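Local atomic coordinates of DNA repair protein PprA (Deinococcus deserti, PDB entry 6MC8), a protein that takes part in the repair of radiation-induced DNA damage and in genome segregation, binding DNA and forming filaments. Residues A201-K206 and R297-V302. The protein carries 2 engineered substitutions. Residues are numbered along the deposited sequence; the frame is centred on the assembly and turned at random.
Sequences ATALAK and RRLAAV. Engineered in segment 201-206: K206 (natural residue Asp).
The one flat group that L299 meets here is the backbone carbonyl of A203; no aromatic ring, amide or guanidinium side chain takes part. Methyl CD1 of L299 lies over one face of this carbonyl, directly above O of A203 and not at its edge, at 3.5 Å. This is a van der Waals contact. The same CD1 lies 3.8 Å from CB of A203, so one methyl touches both the carbonyl oxygen and the small side chain. The other branch of L299 turns to L204, where CD2 of L299 and CD2 of L204 are 3.7 Å apart. The side chain of L299 leaves its backbone toward 201-206, and CG stands anti to the carbonyl carbon (chi1 -68°), which sends the fork across to A203 and L204. The CB of L204 does not point at the other helix; its CD2 is the branch that reaches L299. The two leucine side chains cross at about a right angle. L299 also touches A207, one turn on from A203, and E254 of a loop. The contact thus joins helix 200-213 to the C-terminal part of helix 274-304. No hydrogen bond or salt bridge links the two segments. Both leucines are buried, so the pairing rests on van der Waals and hydrophobic packing over a small area, 133 Å² in all.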
# COMPACT_ATOMS: atom_id res chain seq x y z
N ALA A 201 -6.06 32.93 17.45
CA ALA A 201 -6.13 33.60 18.74
C ALA A 201 -4.87 33.33 19.57
O ALA A 201 -4.40 34.22 20.28
CB ALA A 201 -7.38 33.15 19.50
N THR A 202 -4.33 32.11 19.47
CA THR A 202 -3.08 31.78 20.15
C THR A 202 -1.92 32.58 19.56
O THR A 202 -1.07 33.10 20.30
CB THR A 202 -2.81 30.28 20.04
OG1 THR A 202 -3.86 29.56 20.70
CG2 THR A 202 -1.48 29.89 20.66
N ALA A 203 -1.88 32.71 18.24
CA ALA A 203 -0.78 33.39 17.57
C ALA A 203 -0.84 34.89 17.79
O ALA A 203 0.21 35.55 17.90
CB ALA A 203 -0.78 33.05 16.09
N LEU A 204 -2.04 35.46 17.86
CA LEU A 204 -2.16 36.88 18.14
C LEU A 204 -1.89 37.19 19.61
O LEU A 204 -1.45 38.29 19.94
CB LEU A 204 -3.55 37.39 17.73
CG LEU A 204 -3.77 37.56 16.23
CD1 LEU A 204 -5.22 37.80 15.90
CD2 LEU A 204 -2.93 38.71 15.73
N ALA A 205 -2.13 36.22 20.50
CA ALA A 205 -1.87 36.44 21.91
C ALA A 205 -0.37 36.46 22.20
O ALA A 205 0.09 37.19 23.08
CB ALA A 205 -2.56 35.37 22.76
N LYS A 206 0.40 35.65 21.47
CA LYS A 206 1.85 35.68 21.63
C LYS A 206 2.43 36.96 21.04
O LYS A 206 3.42 37.49 21.56
CB LYS A 206 2.48 34.46 20.97
CG LYS A 206 2.21 33.16 21.69
CD LYS A 206 2.77 31.98 20.92
CE LYS A 206 4.29 31.98 20.98
NZ LYS A 206 4.89 30.81 20.31
N ARG A 297 6.51 37.90 14.84
CA ARG A 297 6.98 39.24 14.49
C ARG A 297 6.05 39.94 13.52
O ARG A 297 5.81 41.15 13.63
CB ARG A 297 8.39 39.18 13.91
CG ARG A 297 9.48 38.99 14.92
CD ARG A 297 10.83 39.15 14.27
NE ARG A 297 11.08 38.08 13.32
CZ ARG A 297 11.64 36.92 13.64
NH1 ARG A 297 12.01 36.69 14.89
NH2 ARG A 297 11.84 35.99 12.71
N ARG A 298 5.50 39.20 12.55
CA ARG A 298 4.69 39.85 11.53
C ARG A 298 3.31 40.22 12.08
O ARG A 298 2.70 41.18 11.62
CB ARG A 298 4.58 38.97 10.28
CG ARG A 298 3.74 37.71 10.41
CD ARG A 298 3.90 36.82 9.20
NE ARG A 298 3.41 37.43 7.97
CZ ARG A 298 2.16 37.35 7.54
NH1 ARG A 298 1.27 36.67 8.23
NH2 ARG A 298 1.82 37.95 6.41
N LEU A 299 2.84 39.48 13.08
CA LEU A 299 1.58 39.84 13.72
C LEU A 299 1.77 40.99 14.69
O LEU A 299 0.87 41.82 14.85
CB LEU A 299 1.00 38.62 14.43
CG LEU A 299 0.51 37.47 13.57
CD1 LEU A 299 0.20 36.27 14.43
CD2 LEU A 299 -0.69 37.91 12.84
N ALA A 300 2.93 41.06 15.35
CA ALA A 300 3.20 42.15 16.28
C ALA A 300 3.38 43.47 15.54
O ALA A 300 3.07 44.53 16.08
CB ALA A 300 4.43 41.83 17.11
N ALA A 301 3.88 43.41 14.31
CA ALA A 301 4.01 44.62 13.51
C ALA A 301 2.64 45.13 13.05
O ALA A 301 2.45 46.33 12.87
CB ALA A 301 4.92 44.36 12.31
N VAL A 302 1.69 44.22 12.85
CA VAL A 302 0.33 44.60 12.48
C VAL A 302 -0.39 45.20 13.68
O VAL A 302 -1.15 46.17 13.55
CB VAL A 302 -0.40 43.39 11.89
CG1 VAL A 302 -1.87 43.65 11.68
CG2 VAL A 302 0.21 43.01 10.55